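Local coordinates for protein Fe(2+) transporter FeoB (Legionella pneumophila, PDB 3IBY) that probably carries ferrous iron across the bacterial inner membrane in a GTP-driven uptake system, of which this chain is the cytosolic part with the G domain, at residues A[90-93]-A[98-101]; A[136-141]-A[247-252]. All blocks are in the same frame, centred on the assembly; numbering follows the deposited sequence.

The way a GTPase core passes its packing outward to an appended helical region can be followed here through one helix, 96-106. On its inner side, contact 1 (90-93 with 98-101) seats it against strand 86-92 of the main sheet, close to N9 and M119, two residues predicted to bind GTP. Contact 2 (136-141 with 247-252) lies away from the predicted nucleotide site and joins helix 132-139 to the long helix 234-253 near the end of the chain. The centres of the two contacts are about 12 Å apart, and L100 of contact 1 touches residues of contact 2: its CD2 meets CD1 of L139 at 3.9 Å, and its CD1 lies 4.3 Å from CG2 of V250. Apolar packing is thus continuous from the sheet to helix 234-253.

Contact 1. Residues A[90-93]-A[98-101]; sequences VIDA and RHLY
The imidazole of H99 overlaps the backbone and CB of D92, whose N approaches the ring obliquely. CD2 of H99 comes within 3.1 Å of D92 N, while NE2 lies 3.3 Å from D92 CB, so the ring meets the base of the aspartate and not its carboxylate. That group is turned elsewhere: with CG anti to the backbone N (chi1 -178°), it receives a hydrogen bond from C94 N at OD1 and a weak one at OD2 involving H95 ND1, which ties it to the turn leading into the helix. Its OD2 and H99 NE2 do not touch, being 4.6 Å apart. The other part of the contact is apolar. I91 CD1 reaches L100 CD2 at 3.7 Å, and the other branch of I91, CG2, passes H99 CB at 4.0 Å as these two side chains run past one another in opposite directions. No hydrogen bond joins the segments; they meet by van der Waals packing, partly of the H99 ring on the strand backbone. H99 also touches N9 and C12 of the predicted GTP-binding loop, and D92 touches M119. Strand 86-92 and helix 96-106 form the first half of a beta-alpha-beta crossover completed by strand 113-118, as in P-loop GTPase domains.

Contact 2. Residues A[136-141]-A[247-252]; sequences ESLLGC and HEIVTL
L138 sends its CD1 methyl between I249 and L252, the residues that face it from one side of helix 234-253. The methyl lies 3.8 Å from I249 CG1 and also 3.8 Å from I249 CG2, so both branches of the isoleucine meet it. Deeper in, I249 CD1 approaches L139 CD2 at 4.1 Å. This is the buried part: I249 and L139 are both enclosed, and L139 packs further against L100 of helix 96-106, F107 and L171. The first torsion of I249 (chi1 -78°) sets both branches against L138 CD1, and from CG1 the terminal CD1 goes on toward L139. The interface is a helix-helix packing that brings the end of helix 132-139 of the G domain against the long helix 234-253 near the chain terminus. At the end of helix 132-139, G140 takes a positive phi (68°), just after the two leucines. Toward the outside the contact reaches the surface. L252 CD1 touches L138 CD1 at 3.7 Å, the two side chains crossing at about a right angle, but L252 lies on the surface and L138 is only partly covered. Nearby, E248 is also exposed, and its OE1 makes a salt bridge to K245 NZ on its own helix.

Contact 1. Residues A[90-93]-A[98-101]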
loop_
_atom_site.group_PDB
_atom_site.type_symbol
_atom_site.label_atom_id
_atom_site.label_comp_id
_atom_site.label_asym_id
_atom_site.label_seq_id
_atom_site.Cartn_x
_atom_site.Cartn_y
_atom_site.Cartn_z
ATOM N N VAL A 90 2.201 1.511 -6.758
ATOM C CA VAL A 90 3.022 1.004 -7.869
ATOM C C VAL A 90 3.595 -0.349 -7.572
ATOM O O VAL A 90 4.355 -0.516 -6.630
ATOM C CB VAL A 90 4.277 1.845 -8.157
ATOM C CG1 VAL A 90 4.647 1.688 -9.636
ATOM C CG2 VAL A 90 4.058 3.228 -7.808
ATOM N N ILE A 91 3.277 -1.282 -8.451
ATOM C CA ILE A 91 3.722 -2.649 -8.351
ATOM C C ILE A 91 4.642 -2.948 -9.484
ATOM O O ILE A 91 4.415 -2.476 -10.593
ATOM C CB ILE A 91 2.526 -3.558 -8.487
ATOM C CG1 ILE A 91 1.659 -3.398 -7.261
ATOM C CG2 ILE A 91 2.936 -5.006 -8.614
ATOM C CD1 ILE A 91 0.511 -4.313 -7.232
ATOM N N ASP A 92 5.657 -3.761 -9.210
ATOM C CA ASP A 92 6.558 -4.309 -10.233
ATOM C C ASP A 92 6.006 -5.662 -10.671
ATOM O O ASP A 92 6.011 -6.595 -9.896
ATOM C CB ASP A 92 7.990 -4.476 -9.678
ATOM C CG ASP A 92 8.992 -4.998 -10.741
ATOM O OD1 ASP A 92 8.518 -5.411 -11.815
ATOM O OD2 ASP A 92 10.245 -5.003 -10.523
ATOM N N ALA A 93 5.591 -5.784 -11.932
ATOM C CA ALA A 93 5.005 -7.049 -12.466
ATOM C C ALA A 93 5.904 -8.254 -12.267
ATOM O O ALA A 93 5.455 -9.386 -12.154
ATOM C CB ALA A 93 4.647 -6.896 -13.920
ATOM N N ARG A 98 5.763 -10.522 -3.842
ATOM C CA ARG A 98 6.378 -9.712 -2.779
ATOM C C ARG A 98 5.638 -8.380 -2.703
ATOM O O ARG A 98 5.236 -7.937 -1.618
ATOM C CB ARG A 98 7.868 -9.489 -2.993
ATOM C CG ARG A 98 8.469 -8.443 -2.073
ATOM C CD ARG A 98 10.046 -8.375 -2.079
ATOM N NE ARG A 98 10.461 -6.999 -1.736
ATOM C CZ ARG A 98 11.393 -6.622 -0.849
ATOM N NH1 ARG A 98 12.164 -7.479 -0.203
ATOM N NH2 ARG A 98 11.579 -5.325 -0.648
ATOM N N HIS A 99 5.392 -7.785 -3.860
ATOM C CA HIS A 99 4.942 -6.405 -3.912
ATOM C C HIS A 99 3.540 -6.241 -3.392
ATOM O O HIS A 99 3.191 -5.181 -2.893
ATOM C CB HIS A 99 5.075 -5.841 -5.314
ATOM C CG HIS A 99 6.448 -5.364 -5.641
ATOM N ND1 HIS A 99 7.584 -5.952 -5.126
ATOM C CD2 HIS A 99 6.872 -4.353 -6.435
ATOM C CE1 HIS A 99 8.652 -5.328 -5.598
ATOM N NE2 HIS A 99 8.245 -4.347 -6.386
ATOM N N LEU A 100 2.731 -7.292 -3.475
ATOM C CA LEU A 100 1.372 -7.257 -2.950
ATOM C C LEU A 100 1.303 -7.377 -1.420
ATOM O O LEU A 100 0.221 -7.267 -0.811
ATOM C CB LEU A 100 0.581 -8.400 -3.551
ATOM C CG LEU A 100 0.204 -8.190 -4.999
ATOM C CD1 LEU A 100 -0.404 -9.470 -5.545
ATOM C CD2 LEU A 100 -0.750 -7.031 -5.098
ATOM N N TYR A 101 2.415 -7.659 -0.766
ATOM C CA TYR A 101 2.350 -7.679 0.684
ATOM C C TYR A 101 1.964 -6.280 1.109
ATOM O O TYR A 101 1.000 -6.103 1.844
ATOM C CB TYR A 101 3.680 -8.098 1.283
ATOM C CG TYR A 101 3.630 -8.485 2.732
ATOM C CD1 TYR A 101 3.422 -9.786 3.104
ATOM C CD2 TYR A 101 3.823 -7.531 3.735
ATOM C CE1 TYR A 101 3.413 -10.160 4.442
ATOM C CE2 TYR A 101 3.792 -7.881 5.061
ATOM C CZ TYR A 101 3.600 -9.216 5.411
ATOM O OH TYR A 101 3.602 -9.591 6.735
#

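Contact 2. Residues A[136-141]-A[247-252]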
loop_
_atom_site.group_PDB
_atom_site.type_symbol
_atom_site.label_atom_id
_atom_site.label_comp_id
_atom_site.label_asym_id
_atom_site.label_seq_id
_atom_site.Cartn_x
_atom_site.Cartn_y
_atom_site.Cartn_z
ATOM N N GLU A 136 -7.436 -7.613 -10.856
ATOM C CA GLU A 136 -8.400 -6.577 -10.520
ATOM C C GLU A 136 -9.668 -7.161 -9.888
ATOM O O GLU A 136 -10.194 -6.625 -8.907
ATOM C CB GLU A 136 -8.723 -5.715 -11.769
ATOM C CG GLU A 136 -9.836 -4.671 -11.559
ATOM C CD GLU A 136 -9.944 -3.601 -12.680
ATOM O OE1 GLU A 136 -8.932 -3.049 -13.177
ATOM O OE2 GLU A 136 -11.096 -3.301 -13.054
ATOM N N SER A 137 -10.170 -8.256 -10.430
ATOM C CA SER A 137 -11.389 -8.858 -9.884
ATOM C C SER A 137 -11.130 -9.307 -8.444
ATOM O O SER A 137 -11.932 -9.056 -7.561
ATOM C CB SER A 137 -11.847 -10.035 -10.738
ATOM O OG SER A 137 -13.082 -10.558 -10.251
ATOM N N LEU A 138 -9.996 -9.962 -8.211
ATOM C CA LEU A 138 -9.615 -10.421 -6.873
ATOM C C LEU A 138 -9.349 -9.263 -5.918
ATOM O O LEU A 138 -9.912 -9.244 -4.834
ATOM C CB LEU A 138 -8.371 -11.314 -6.925
ATOM C CG LEU A 138 -8.570 -12.689 -7.524
ATOM C CD1 LEU A 138 -7.224 -13.440 -7.712
ATOM C CD2 LEU A 138 -9.539 -13.469 -6.623
ATOM N N LEU A 139 -8.497 -8.311 -6.309
ATOM C CA LEU A 139 -8.081 -7.216 -5.402
ATOM C C LEU A 139 -9.166 -6.147 -5.151
ATOM O O LEU A 139 -9.041 -5.331 -4.206
ATOM C CB LEU A 139 -6.828 -6.486 -5.933
ATOM C CG LEU A 139 -5.479 -7.205 -6.035
ATOM C CD1 LEU A 139 -4.375 -6.225 -6.419
ATOM C CD2 LEU A 139 -5.140 -7.953 -4.757
ATOM N N GLY A 140 -10.190 -6.095 -6.005
ATOM C CA GLY A 140 -11.249 -5.095 -5.853
ATOM C C GLY A 140 -10.875 -3.638 -6.105
ATOM O O GLY A 140 -11.554 -2.756 -5.646
ATOM N N CYS A 141 -9.801 -3.370 -6.834
ATOM C CA CYS A 141 -9.462 -1.994 -7.245
ATOM C C CYS A 141 -8.972 -1.988 -8.673
ATOM O O CYS A 141 -8.509 -3.020 -9.154
ATOM C CB CYS A 141 -8.359 -1.442 -6.378
ATOM S SG CYS A 141 -6.724 -2.220 -6.620
ATOM N N HIS A 247 -0.247 -15.435 -1.910
ATOM C CA HIS A 247 0.252 -16.575 -2.704
ATOM C C HIS A 247 -0.912 -17.140 -3.502
ATOM O O HIS A 247 -0.798 -17.398 -4.666
ATOM C CB HIS A 247 0.868 -17.669 -1.820
ATOM C CG HIS A 247 1.450 -18.827 -2.581
ATOM N ND1 HIS A 247 2.749 -18.841 -3.050
ATOM C CD2 HIS A 247 0.919 -20.030 -2.921
ATOM C CE1 HIS A 247 2.986 -19.990 -3.660
ATOM N NE2 HIS A 247 1.895 -20.733 -3.591
ATOM N N GLU A 248 -2.053 -17.259 -2.878
ATOM C CA GLU A 248 -3.197 -17.771 -3.590
ATOM C C GLU A 248 -3.616 -16.833 -4.739
ATOM O O GLU A 248 -3.922 -17.309 -5.814
ATOM C CB GLU A 248 -4.336 -18.155 -2.604
ATOM C CG GLU A 248 -5.743 -17.782 -2.995
ATOM C CD GLU A 248 -6.737 -17.998 -1.844
ATOM O OE1 GLU A 248 -7.895 -17.552 -2.002
ATOM O OE2 GLU A 248 -6.361 -18.583 -0.783
ATOM N N ILE A 249 -3.578 -15.525 -4.553
ATOM C CA ILE A 249 -3.933 -14.609 -5.653
ATOM C C ILE A 249 -2.936 -14.690 -6.795
ATOM O O ILE A 249 -3.314 -14.574 -7.967
ATOM C CB ILE A 249 -4.018 -13.125 -5.186
ATOM C CG1 ILE A 249 -5.335 -12.889 -4.458
ATOM C CG2 ILE A 249 -3.875 -12.130 -6.369
ATOM C CD1 ILE A 249 -5.220 -11.852 -3.362
ATOM N N VAL A 250 -1.661 -14.881 -6.456
ATOM C CA VAL A 250 -0.604 -14.918 -7.464
ATOM C C VAL A 250 -0.788 -16.162 -8.331
ATOM O O VAL A 250 -0.822 -16.074 -9.559
ATOM C CB VAL A 250 0.808 -14.835 -6.823
ATOM C CG1 VAL A 250 1.869 -15.081 -7.847
ATOM C CG2 VAL A 250 1.054 -13.444 -6.192
ATOM N N THR A 251 -0.988 -17.306 -7.685
ATOM C CA THR A 251 -1.242 -18.581 -8.386
ATOM C C THR A 251 -2.484 -18.556 -9.350
ATOM O O THR A 251 -2.529 -19.281 -10.317
ATOM C CB THR A 251 -1.334 -19.751 -7.355
ATOM O OG1 THR A 251 -2.146 -19.342 -6.260
ATOM C CG2 THR A 251 0.036 -20.111 -6.768
ATOM N N LEU A 252 -3.465 -17.704 -9.092
ATOM C CA LEU A 252 -4.619 -17.506 -9.988
ATOM C C LEU A 252 -4.350 -16.555 -11.177
ATOM O O LEU A 252 -5.042 -16.586 -12.191
ATOM C CB LEU A 252 -5.799 -16.942 -9.177
ATOM C CG LEU A 252 -6.431 -17.854 -8.118
ATOM C CD1 LEU A 252 -7.298 -17.079 -7.154
ATOM C CD2 LEU A 252 -7.227 -18.927 -8.802
#